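Local coordinates for protein putative phosphomannomutase (Thermus thermophilus, PDB 1TUO) that probably catalyses the magnesium-dependent transfer of a phosphate group within sugar phosphates, at residues 242-247 with 354-359; 49-54 with 75-80; 409-414 with 422-427. One frame throughout, in Å; residues are numbered along the deposited sequence.

Contact 1. Residues 242-247 with 354-359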
ATOM      1  N   PRO A 242      -6.452  23.540  -8.091  1.00 28.65           N
ATOM      2  CA  PRO A 242      -6.505  22.276  -7.354  1.00 27.32           C
ATOM      3  C   PRO A 242      -5.514  21.220  -7.845  1.00 26.12           C
ATOM      4  O   PRO A 242      -5.685  20.034  -7.574  1.00 26.02           O
ATOM      5  CB  PRO A 242      -7.944  21.837  -7.558  1.00 26.61           C
ATOM      6  CG  PRO A 242      -8.169  22.228  -8.989  1.00 27.92           C
ATOM      7  CD  PRO A 242      -7.552  23.615  -9.072  1.00 28.02           C
ATOM      8  N   SER A 243      -4.490  21.643  -8.573  1.00 26.44           N
ATOM      9  CA  SER A 243      -3.497  20.701  -9.079  1.00 25.69           C
ATOM     10  C   SER A 243      -2.705  20.085  -7.935  1.00 25.11           C
ATOM     11  O   SER A 243      -2.482  20.723  -6.906  1.00 23.11           O
ATOM     12  CB  SER A 243      -2.540  21.404 -10.041  1.00 28.00           C
ATOM     13  OG  SER A 243      -3.231  21.857 -11.192  1.00 28.83           O
ATOM     14  N   PHE A 244      -2.289  18.835  -8.115  1.00 23.73           N
ATOM     15  CA  PHE A 244      -1.511  18.161  -7.095  1.00 23.44           C
ATOM     16  C   PHE A 244      -0.796  16.958  -7.675  1.00 22.04           C
ATOM     17  O   PHE A 244      -1.039  16.556  -8.812  1.00 21.33           O
ATOM     18  CB  PHE A 244      -2.398  17.742  -5.912  1.00 22.84           C
ATOM     19  CG  PHE A 244      -3.405  16.671  -6.235  1.00 23.10           C
ATOM     20  CD1 PHE A 244      -3.177  15.346  -5.867  1.00 21.99           C
ATOM     21  CD2 PHE A 244      -4.601  16.990  -6.869  1.00 22.21           C
ATOM     22  CE1 PHE A 244      -4.125  14.356  -6.121  1.00 21.36           C
ATOM     23  CE2 PHE A 244      -5.555  16.008  -7.128  1.00 22.86           C
ATOM     24  CZ  PHE A 244      -5.320  14.688  -6.753  1.00 23.47           C
ATOM     25  N   ALA A 245       0.103  16.390  -6.890  1.00 21.55           N
ATOM     26  CA  ALA A 245       0.846  15.236  -7.355  1.00 19.86           C
ATOM     27  C   ALA A 245       0.584  14.017  -6.500  1.00 19.08           C
ATOM     28  O   ALA A 245       0.405  14.132  -5.293  1.00 19.27           O
ATOM     29  CB  ALA A 245       2.339  15.544  -7.346  1.00 20.60           C
ATOM     30  N   VAL A 246       0.533  12.856  -7.147  1.00 16.91           N
ATOM     31  CA  VAL A 246       0.399  11.599  -6.424  1.00 16.84           C
ATOM     32  C   VAL A 246       1.687  10.866  -6.746  1.00 18.21           C
ATOM     33  O   VAL A 246       2.140  10.874  -7.892  1.00 18.79           O
ATOM     34  CB  VAL A 246      -0.800  10.737  -6.891  1.00 18.43           C
ATOM     35  CG1 VAL A 246      -2.092  11.343  -6.380  1.00 18.55           C
ATOM     36  CG2 VAL A 246      -0.819  10.617  -8.402  1.00 17.49           C
ATOM     37  N   ALA A 247       2.298  10.273  -5.729  1.00 16.76           N
ATOM     38  CA  ALA A 247       3.534   9.525  -5.922  1.00 17.02           C
ATOM     39  C   ALA A 247       3.232   8.101  -5.508  1.00 17.01           C
ATOM     40  O   ALA A 247       2.925   7.844  -4.345  1.00 17.52           O
ATOM     41  CB  ALA A 247       4.645  10.102  -5.047  1.00 18.38           C
ATOM     42  N   LEU A 354      -9.393   8.222  -6.510  1.00 18.92           N
ATOM     43  CA  LEU A 354     -10.418   8.698  -5.582  1.00 19.51           C
ATOM     44  C   LEU A 354     -10.035  10.077  -5.050  1.00 20.39           C
ATOM     45  O   LEU A 354     -10.902  10.920  -4.805  1.00 20.12           O
ATOM     46  CB  LEU A 354     -10.612   7.713  -4.427  1.00 20.75           C
ATOM     47  CG  LEU A 354     -11.321   6.407  -4.811  1.00 22.34           C
ATOM     48  CD1 LEU A 354     -11.224   5.408  -3.672  1.00 24.59           C
ATOM     49  CD2 LEU A 354     -12.785   6.695  -5.151  1.00 23.20           C
ATOM     50  N   LEU A 355      -8.739  10.317  -4.868  1.00 19.57           N
ATOM     51  CA  LEU A 355      -8.307  11.632  -4.400  1.00 20.83           C
ATOM     52  C   LEU A 355      -8.704  12.639  -5.473  1.00 20.37           C
ATOM     53  O   LEU A 355      -9.246  13.700  -5.179  1.00 21.08           O
ATOM     54  CB  LEU A 355      -6.790  11.666  -4.187  1.00 19.21           C
ATOM     55  CG  LEU A 355      -6.344  10.938  -2.918  1.00 20.93           C
ATOM     56  CD1 LEU A 355      -4.838  10.742  -2.909  1.00 19.60           C
ATOM     57  CD2 LEU A 355      -6.799  11.745  -1.701  1.00 20.96           C
ATOM     58  N   LEU A 356      -8.437  12.281  -6.724  1.00 21.23           N
ATOM     59  CA  LEU A 356      -8.777  13.125  -7.859  1.00 21.54           C
ATOM     60  C   LEU A 356     -10.291  13.360  -7.891  1.00 21.65           C
ATOM     61  O   LEU A 356     -10.755  14.488  -8.110  1.00 21.27           O
ATOM     62  CB  LEU A 356      -8.305  12.451  -9.154  1.00 23.16           C
ATOM     63  CG  LEU A 356      -8.448  13.222 -10.468  1.00 24.62           C
ATOM     64  CD1 LEU A 356      -7.638  14.508 -10.416  1.00 24.03           C
ATOM     65  CD2 LEU A 356      -7.965  12.335 -11.613  1.00 24.06           C
ATOM     66  N   GLU A 357     -11.064  12.300  -7.663  1.00 21.55           N
ATOM     67  CA  GLU A 357     -12.521  12.423  -7.656  1.00 22.02           C
ATOM     68  C   GLU A 357     -12.984  13.379  -6.553  1.00 23.53           C
ATOM     69  O   GLU A 357     -13.805  14.268  -6.799  1.00 24.40           O
ATOM     70  CB  GLU A 357     -13.186  11.060  -7.439  1.00 22.20           C
ATOM     71  CG  GLU A 357     -14.718  11.096  -7.581  1.00 22.58           C
ATOM     72  CD  GLU A 357     -15.384   9.781  -7.222  1.00 23.54           C
ATOM     73  OE1 GLU A 357     -15.063   8.754  -7.855  1.00 25.33           O
ATOM     74  OE2 GLU A 357     -16.236   9.771  -6.307  1.00 25.00           O
ATOM     75  N   SER A 358     -12.455  13.197  -5.342  1.00 22.21           N
ATOM     76  CA  SER A 358     -12.835  14.037  -4.203  1.00 22.72           C
ATOM     77  C   SER A 358     -12.634  15.524  -4.479  1.00 22.89           C
ATOM     78  O   SER A 358     -13.489  16.348  -4.148  1.00 23.17           O
ATOM     79  CB  SER A 358     -12.035  13.655  -2.944  1.00 21.28           C
ATOM     80  OG  SER A 358     -10.684  14.078  -3.037  1.00 21.26           O
ATOM     81  N   VAL A 359     -11.505  15.870  -5.081  1.00 23.17           N
ATOM     82  CA  VAL A 359     -11.224  17.267  -5.374  1.00 24.93           C
ATOM     83  C   VAL A 359     -12.228  17.824  -6.378  1.00 26.99           C
ATOM     84  O   VAL A 359     -12.749  18.926  -6.203  1.00 28.17           O
ATOM     85  CB  VAL A 359      -9.792  17.439  -5.912  1.00 24.56           C
ATOM     86  CG1 VAL A 359      -9.563  18.881  -6.346  1.00 24.38           C
ATOM     87  CG2 VAL A 359      -8.788  17.055  -4.819  1.00 23.82           C
TER

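Contact 2. Residues 49-54 with 75-80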
ATOM      1  N   GLY A  49      -5.163 -25.748  -9.456  1.00 19.55           N
ATOM      2  CA  GLY A  49      -5.867 -24.630 -10.051  1.00 19.60           C
ATOM      3  C   GLY A  49      -4.968 -23.686 -10.823  1.00 18.56           C
ATOM      4  O   GLY A  49      -3.847 -24.029 -11.192  1.00 18.15           O
ATOM      5  N   LEU A  50      -5.479 -22.488 -11.070  1.00 18.56           N
ATOM      6  CA  LEU A  50      -4.748 -21.456 -11.793  1.00 18.66           C
ATOM      7  C   LEU A  50      -3.995 -20.547 -10.824  1.00 18.44           C
ATOM      8  O   LEU A  50      -4.490 -20.218  -9.748  1.00 17.30           O
ATOM      9  CB  LEU A  50      -5.725 -20.607 -12.601  1.00 20.24           C
ATOM     10  CG  LEU A  50      -5.156 -19.331 -13.220  1.00 21.24           C
ATOM     11  CD1 LEU A  50      -4.185 -19.693 -14.320  1.00 22.22           C
ATOM     12  CD2 LEU A  50      -6.306 -18.479 -13.769  1.00 21.55           C
ATOM     13  N   VAL A  51      -2.790 -20.149 -11.209  1.00 18.49           N
ATOM     14  CA  VAL A  51      -1.995 -19.250 -10.376  1.00 17.06           C
ATOM     15  C   VAL A  51      -1.564 -18.107 -11.269  1.00 17.71           C
ATOM     16  O   VAL A  51      -1.124 -18.335 -12.394  1.00 17.61           O
ATOM     17  CB  VAL A  51      -0.713 -19.920  -9.832  1.00 17.77           C
ATOM     18  CG1 VAL A  51       0.074 -18.913  -8.982  1.00 19.25           C
ATOM     19  CG2 VAL A  51      -1.071 -21.141  -9.001  1.00 21.01           C
ATOM     20  N   VAL A  52      -1.698 -16.884 -10.766  1.00 16.26           N
ATOM     21  CA  VAL A  52      -1.287 -15.710 -11.523  1.00 16.19           C
ATOM     22  C   VAL A  52      -0.005 -15.189 -10.897  1.00 16.34           C
ATOM     23  O   VAL A  52       0.087 -15.068  -9.676  1.00 17.17           O
ATOM     24  CB  VAL A  52      -2.366 -14.614 -11.484  1.00 16.85           C
ATOM     25  CG1 VAL A  52      -1.970 -13.465 -12.394  1.00 18.20           C
ATOM     26  CG2 VAL A  52      -3.708 -15.194 -11.939  1.00 18.21           C
ATOM     27  N   VAL A  53       0.991 -14.916 -11.732  1.00 15.93           N
ATOM     28  CA  VAL A  53       2.279 -14.411 -11.254  1.00 15.75           C
ATOM     29  C   VAL A  53       2.531 -13.028 -11.846  1.00 15.37           C
ATOM     30  O   VAL A  53       2.203 -12.771 -13.002  1.00 16.26           O
ATOM     31  CB  VAL A  53       3.437 -15.344 -11.687  1.00 15.61           C
ATOM     32  CG1 VAL A  53       4.784 -14.770 -11.218  1.00 16.37           C
ATOM     33  CG2 VAL A  53       3.232 -16.733 -11.095  1.00 15.34           C
ATOM     34  N   GLY A  54       3.112 -12.139 -11.049  1.00 16.24           N
ATOM     35  CA  GLY A  54       3.414 -10.809 -11.539  1.00 16.12           C
ATOM     36  C   GLY A  54       4.740 -10.348 -10.967  1.00 15.56           C
ATOM     37  O   GLY A  54       5.283 -10.990 -10.066  1.00 15.84           O
ATOM     38  N   MET A  75       4.858 -28.254 -12.135  1.00 23.13           N
ATOM     39  CA  MET A  75       4.309 -29.050 -11.042  1.00 22.78           C
ATOM     40  C   MET A  75       2.852 -29.433 -11.284  1.00 23.11           C
ATOM     41  O   MET A  75       2.298 -30.242 -10.550  1.00 24.09           O
ATOM     42  CB  MET A  75       4.418 -28.291  -9.718  1.00 21.62           C
ATOM     43  CG  MET A  75       5.841 -28.147  -9.210  1.00 22.32           C
ATOM     44  SD  MET A  75       5.904 -27.259  -7.652  1.00 23.44           S
ATOM     45  CE  MET A  75       5.198 -28.490  -6.520  1.00 23.69           C
ATOM     46  N   GLY A  76       2.228 -28.840 -12.300  1.00 24.53           N
ATOM     47  CA  GLY A  76       0.842 -29.173 -12.593  1.00 24.46           C
ATOM     48  C   GLY A  76      -0.163 -28.044 -12.446  1.00 25.26           C
ATOM     49  O   GLY A  76      -1.348 -28.218 -12.746  1.00 25.84           O
ATOM     50  N   LEU A  77       0.285 -26.890 -11.965  1.00 24.10           N
ATOM     51  CA  LEU A  77      -0.615 -25.753 -11.822  1.00 22.11           C
ATOM     52  C   LEU A  77      -0.755 -25.066 -13.170  1.00 21.21           C
ATOM     53  O   LEU A  77       0.173 -25.085 -13.978  1.00 20.86           O
ATOM     54  CB  LEU A  77      -0.061 -24.733 -10.816  1.00 21.92           C
ATOM     55  CG  LEU A  77      -0.010 -25.073  -9.324  1.00 23.39           C
ATOM     56  CD1 LEU A  77      -1.390 -25.524  -8.865  1.00 22.45           C
ATOM     57  CD2 LEU A  77       1.012 -26.150  -9.062  1.00 23.36           C
ATOM     58  N   LYS A  78      -1.919 -24.481 -13.435  1.00 20.02           N
ATOM     59  CA  LYS A  78      -2.081 -23.742 -14.679  1.00 21.59           C
ATOM     60  C   LYS A  78      -1.510 -22.381 -14.301  1.00 20.56           C
ATOM     61  O   LYS A  78      -1.822 -21.863 -13.236  1.00 21.39           O
ATOM     62  CB  LYS A  78      -3.554 -23.603 -15.060  1.00 22.59           C
ATOM     63  CG  LYS A  78      -3.761 -22.902 -16.396  1.00 25.16           C
ATOM     64  CD  LYS A  78      -5.225 -22.900 -16.805  1.00 26.55           C
ATOM     65  CE  LYS A  78      -5.396 -22.372 -18.220  1.00 29.81           C
ATOM     66  NZ  LYS A  78      -6.807 -22.485 -18.683  1.00 30.15           N
ATOM     67  N   VAL A  79      -0.675 -21.800 -15.152  1.00 19.37           N
ATOM     68  CA  VAL A  79      -0.078 -20.516 -14.800  1.00 19.16           C
ATOM     69  C   VAL A  79      -0.262 -19.413 -15.831  1.00 20.56           C
ATOM     70  O   VAL A  79      -0.226 -19.657 -17.036  1.00 20.40           O
ATOM     71  CB  VAL A  79       1.448 -20.669 -14.552  1.00 18.98           C
ATOM     72  CG1 VAL A  79       2.061 -19.322 -14.183  1.00 20.37           C
ATOM     73  CG2 VAL A  79       1.707 -21.683 -13.452  1.00 19.98           C
ATOM     74  N   VAL A  80      -0.466 -18.199 -15.331  1.00 19.30           N
ATOM     75  CA  VAL A  80      -0.589 -17.015 -16.166  1.00 19.65           C
ATOM     76  C   VAL A  80       0.384 -15.991 -15.600  1.00 18.77           C
ATOM     77  O   VAL A  80       0.297 -15.627 -14.431  1.00 17.47           O
ATOM     78  CB  VAL A  80      -2.007 -16.402 -16.127  1.00 19.90           C
ATOM     79  CG1 VAL A  80      -1.981 -14.999 -16.732  1.00 23.78           C
ATOM     80  CG2 VAL A  80      -2.980 -17.284 -16.903  1.00 22.80           C
TER

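Contact 3. Residues 409-414 with 422-427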
ATOM      1  N   THR A 409       0.696  15.561  30.488  1.00 36.21           N
ATOM      2  CA  THR A 409       0.259  14.640  31.531  1.00 37.78           C
ATOM      3  C   THR A 409      -0.353  13.406  30.865  1.00 38.35           C
ATOM      4  O   THR A 409      -1.369  13.508  30.175  1.00 37.07           O
ATOM      5  CB  THR A 409      -0.813  15.295  32.426  1.00 38.47           C
ATOM      6  OG1 THR A 409      -0.341  16.570  32.883  1.00 38.73           O
ATOM      7  CG2 THR A 409      -1.123  14.410  33.627  1.00 38.15           C
ATOM      8  N   PRO A 410       0.259  12.225  31.059  1.00 39.61           N
ATOM      9  CA  PRO A 410      -0.258  10.989  30.459  1.00 41.78           C
ATOM     10  C   PRO A 410      -1.719  10.702  30.816  1.00 43.33           C
ATOM     11  O   PRO A 410      -2.207  11.113  31.869  1.00 43.93           O
ATOM     12  CB  PRO A 410       0.707   9.920  30.975  1.00 41.24           C
ATOM     13  CG  PRO A 410       1.217  10.497  32.261  1.00 41.33           C
ATOM     14  CD  PRO A 410       1.427  11.944  31.912  1.00 40.17           C
ATOM     15  N   LYS A 411      -2.406   9.994  29.926  1.00 44.95           N
ATOM     16  CA  LYS A 411      -3.811   9.661  30.116  1.00 46.02           C
ATOM     17  C   LYS A 411      -4.058   8.174  29.856  1.00 46.04           C
ATOM     18  O   LYS A 411      -5.120   7.787  29.366  1.00 47.73           O
ATOM     19  CB  LYS A 411      -4.663  10.512  29.169  1.00 47.25           C
ATOM     20  CG  LYS A 411      -6.159  10.462  29.422  1.00 49.72           C
ATOM     21  CD  LYS A 411      -6.896  11.389  28.466  1.00 51.61           C
ATOM     22  CE  LYS A 411      -8.393  11.389  28.734  1.00 52.37           C
ATOM     23  NZ  LYS A 411      -9.118  12.306  27.811  1.00 52.65           N
ATOM     24  N   GLY A 412      -3.070   7.343  30.181  1.00 44.61           N
ATOM     25  CA  GLY A 412      -3.213   5.911  29.975  1.00 43.02           C
ATOM     26  C   GLY A 412      -2.235   5.335  28.967  1.00 41.67           C
ATOM     27  O   GLY A 412      -1.489   6.072  28.318  1.00 41.93           O
ATOM     28  N   VAL A 413      -2.243   4.010  28.835  1.00 39.46           N
ATOM     29  CA  VAL A 413      -1.358   3.307  27.911  1.00 37.37           C
ATOM     30  C   VAL A 413      -2.112   2.188  27.195  1.00 35.98           C
ATOM     31  O   VAL A 413      -3.039   1.605  27.753  1.00 35.28           O
ATOM     32  CB  VAL A 413      -0.160   2.689  28.663  1.00 38.03           C
ATOM     33  CG1 VAL A 413       0.724   1.916  27.704  1.00 38.51           C
ATOM     34  CG2 VAL A 413       0.632   3.783  29.358  1.00 39.61           C
ATOM     35  N   ASP A 414      -1.707   1.894  25.964  1.00 33.47           N
ATOM     36  CA  ASP A 414      -2.339   0.841  25.170  1.00 31.29           C
ATOM     37  C   ASP A 414      -1.242  -0.023  24.555  1.00 30.57           C
ATOM     38  O   ASP A 414      -0.420   0.461  23.771  1.00 31.04           O
ATOM     39  CB  ASP A 414      -3.219   1.474  24.082  1.00 29.93           C
ATOM     40  CG  ASP A 414      -4.069   0.453  23.331  1.00 29.28           C
ATOM     41  OD1 ASP A 414      -5.042   0.880  22.670  1.00 26.37           O
ATOM     42  OD2 ASP A 414      -3.767  -0.759  23.385  1.00 27.11           O
ATOM     43  N   LEU A 422      -0.605   7.280  26.025  1.00 37.48           N
ATOM     44  CA  LEU A 422      -1.680   8.192  25.674  1.00 38.35           C
ATOM     45  C   LEU A 422      -1.595   9.494  26.450  1.00 38.49           C
ATOM     46  O   LEU A 422      -1.298   9.495  27.642  1.00 39.11           O
ATOM     47  CB  LEU A 422      -3.029   7.526  25.942  1.00 39.73           C
ATOM     48  CG  LEU A 422      -3.215   6.116  25.374  1.00 40.87           C
ATOM     49  CD1 LEU A 422      -4.592   5.596  25.769  1.00 41.69           C
ATOM     50  CD2 LEU A 422      -3.055   6.133  23.861  1.00 40.66           C
ATOM     51  N   TYR A 423      -1.861  10.596  25.760  1.00 37.45           N
ATOM     52  CA  TYR A 423      -1.843  11.919  26.366  1.00 37.87           C
ATOM     53  C   TYR A 423      -3.064  12.658  25.864  1.00 40.30           C
ATOM     54  O   TYR A 423      -3.751  12.193  24.955  1.00 41.17           O
ATOM     55  CB  TYR A 423      -0.595  12.697  25.937  1.00 35.13           C
ATOM     56  CG  TYR A 423       0.710  12.063  26.336  1.00 31.56           C
ATOM     57  CD1 TYR A 423       1.217  12.217  27.626  1.00 30.79           C
ATOM     58  CD2 TYR A 423       1.440  11.302  25.426  1.00 28.28           C
ATOM     59  CE1 TYR A 423       2.417  11.630  27.995  1.00 28.21           C
ATOM     60  CE2 TYR A 423       2.639  10.711  25.786  1.00 28.96           C
ATOM     61  CZ  TYR A 423       3.123  10.881  27.074  1.00 27.16           C
ATOM     62  OH  TYR A 423       4.320  10.308  27.422  1.00 28.16           O
ATOM     63  N   GLU A 424      -3.343  13.807  26.463  1.00 42.14           N
ATOM     64  CA  GLU A 424      -4.459  14.616  26.019  1.00 44.89           C
ATOM     65  C   GLU A 424      -3.928  15.327  24.778  1.00 45.69           C
ATOM     66  O   GLU A 424      -2.955  16.080  24.856  1.00 46.36           O
ATOM     67  CB  GLU A 424      -4.836  15.641  27.092  1.00 46.72           C
ATOM     68  CG  GLU A 424      -6.001  16.544  26.717  1.00 49.43           C
ATOM     69  CD  GLU A 424      -7.327  15.804  26.650  1.00 51.17           C
ATOM     70  OE1 GLU A 424      -8.344  16.438  26.298  1.00 52.62           O
ATOM     71  OE2 GLU A 424      -7.353  14.591  26.951  1.00 52.55           O
ATOM     72  N   GLU A 425      -4.540  15.056  23.629  1.00 45.96           N
ATOM     73  CA  GLU A 425      -4.133  15.683  22.374  1.00 46.56           C
ATOM     74  C   GLU A 425      -2.794  15.197  21.798  1.00 45.01           C
ATOM     75  O   GLU A 425      -2.287  15.776  20.838  1.00 45.90           O
ATOM     76  CB  GLU A 425      -4.094  17.206  22.546  1.00 48.85           C
ATOM     77  CG  GLU A 425      -5.421  17.812  22.984  1.00 52.13           C
ATOM     78  CD  GLU A 425      -5.328  19.307  23.231  1.00 53.79           C
ATOM     79  OE1 GLU A 425      -4.896  20.037  22.313  1.00 55.55           O
ATOM     80  OE2 GLU A 425      -5.688  19.752  24.341  1.00 54.64           O
ATOM     81  N   ALA A 426      -2.223  14.141  22.373  1.00 42.50           N
ATOM     82  CA  ALA A 426      -0.960  13.601  21.872  1.00 38.89           C
ATOM     83  C   ALA A 426      -0.802  12.109  22.173  1.00 37.05           C
ATOM     84  O   ALA A 426      -1.306  11.608  23.178  1.00 36.24           O
ATOM     85  CB  ALA A 426       0.213  14.378  22.457  1.00 39.97           C
ATOM     86  N   TRP A 427      -0.102  11.407  21.286  1.00 33.55           N
ATOM     87  CA  TRP A 427       0.142   9.980  21.444  1.00 33.28           C
ATOM     88  C   TRP A 427       1.556   9.635  20.991  1.00 31.18           C
ATOM     89  O   TRP A 427       2.051  10.159  19.990  1.00 29.15           O
ATOM     90  CB  TRP A 427      -0.903   9.165  20.647  1.00 37.00           C
ATOM     91  CG  TRP A 427      -0.339   8.178  19.634  1.00 41.88           C
ATOM     92  CD1 TRP A 427       0.642   7.245  19.846  1.00 44.03           C
ATOM     93  CD2 TRP A 427      -0.722   8.040  18.259  1.00 44.15           C
ATOM     94  NE1 TRP A 427       0.895   6.546  18.693  1.00 45.67           N
ATOM     95  CE2 TRP A 427       0.071   7.010  17.702  1.00 44.68           C
ATOM     96  CE3 TRP A 427      -1.661   8.685  17.440  1.00 44.70           C
ATOM     97  CZ2 TRP A 427      -0.041   6.613  16.368  1.00 45.17           C
ATOM     98  CZ3 TRP A 427      -1.772   8.288  16.112  1.00 44.61           C
ATOM     99  CH2 TRP A 427      -0.966   7.262  15.591  1.00 45.18           C
TER

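Contact 1. Residues 242-247 with 354-359
With CG of Phe244 set between its own backbone N and carbonyl carbon (chi1 67°), the ring reaches across to helix 354-359, where Val359 has CG1 anti to its N (chi1 174°) and CG2 turned to the ring. The far end of the ring does the touching: CZ lies 3.9 Å from Leu356 N, which sits at the ring edge near its plane, and 4.2 Å from Leu355 CB. CE2 meets Val359 CG2 obliquely at 4.1 Å, and Leu356 CD1 closes on the same CE2. Beside it Pro242, behind a cis peptide bond, presses CB against Val359 CG1 at 3.6 Å; one helical turn earlier Val246 CG1 barely reaches Leu355 CD1 (4.5 Å). No hydrogen bond crosses. Cut back to an alanine here, Phe244 would no longer reach the helix, and a gap is likely to open between the strand and Leu355, Leu356 and Val359. Leu366 of helix 366-377 also packs on Phe244, Leu355 and Val359. The axes of 244-247 and 354-359 run nearly antiparallel (161°), 10.5 Å apart at their closest, a helix-on-sheet layer typical of alpha/beta/alpha folds, here joining a strand of domain II to a helix of domain III.

Contact 2. Residues 49-54 with 75-80
Leu50 sends CD1 over the neighbouring strand to lie 3.7 Å from Val80 CG2, while Lys78 lays the carbon chain near its root along the same methyl, CG to CD1 at 3.8 Å; this is the tight packing of the contact. Beneath it the backbones are laced in parallel register: Val51 N donates to Lys78 O at 2.8 Å and Val51 O accepts from Val80 N, so N and O of Val51 both grip the same neighbouring strand, straddling Val79. Val53 N follows with a bond to Val80 O at 2.9 Å. The opposite face is buried but looser. There Val51 CG2 packs against Leu77 CG at 4.1 Å and Val53 CG2 against Val79 CG1 at 4.2 Å, covered by Leu72 and Ser69 of helix 61-75; on the Leu50 face, Leu91 and Ala94 of helix 88-97 lie on Val52. The solvent side is at the strand starts. Lys78, CG anti to its N (chi1 -177°) and extended beyond, carries its amine away from the other strand, on the exposed side, while its N donates to Gly49 O at 3.0 Å. Gly76, exposed, ends the preceding helix in a Schellman motif, and Leu77 then turns its side chain back into the core. Strand 50-55, helix 61-75 and strand 78-82 form a beta-alpha-beta unit, the parallel crossover on which the alpha/beta/alpha domain I is built.

Contact 3. Residues 409-414 with 422-427
Lys411 and Glu424 form a salt bridge at the edge of the sheet, NZ to OE2 at 3.0 Å, with the ammonium on the syn lone pair of that oxygen, the side facing the other carboxylate oxygen. The lysine gets there fully stretched, CG anti to its N (chi1 -169°) and every later torsion extended, whereas the glutamate chain bends at chi2 (69°) to bring its carboxylate across. CD of Lys411 passes 3.6 Å from the same OE2, so the aliphatic chain also skirts the acid. Two backbone bonds tie the strands below this pair. Lys411 N gives its hydrogen to Leu422 O at 2.6 Å, and Leu422 N returns one to Gly412 O at 2.7 Å. Gly412 has a positive phi of 116°, where a side chain would jam against the carbonyl O of Lys411; Leu422, in turn, tucks CB to 3.2 Å from Gly412 O and lays its branch along that glycine. Farther out, Pro410 packs on the Tyr423 ring: CB comes to 3.8 Å from CE1, and Pro410 CA approaches CD1 obliquely, while the carbonyl carbon of Thr409 sits at the ring edge. Leu405 also touches Tyr423, and Pro404 touches Pro410, so the ring side of the hairpin is backed by the loop leading into it. Strand 410-414 is an outermost strand of this antiparallel sheet, paired with 419-423 as a beta hairpin. The chemistry is that of a surface edge: the charged pair joins two exposed residues, where solvent would probably weaken it, so the backbone bonds and the tyrosine packing are likely to carry more of the hold.

In the fold
Contacts 1 and 2 are buried, contact 3 lies at the surface, and each falls in a different part of the fold. Contact 2 is held inside one domain by backbone bonds between neighbouring parallel strands with aliphatic packing on both faces. Contact 1 has no bond across it and relies on apolar side chains, as a helix laid on the face of a sheet does; its strand and helix belong to different domains. Contact 3 mixes antiparallel backbone bonds with a charged pair, in an edge hairpin of the C-terminal domain. No elements are shared: the centres of contacts 2 and 3 stand 50 Å apart, on opposite sides of the chain's centre, with the centre of contact 1 at 36 and 34 Å from them.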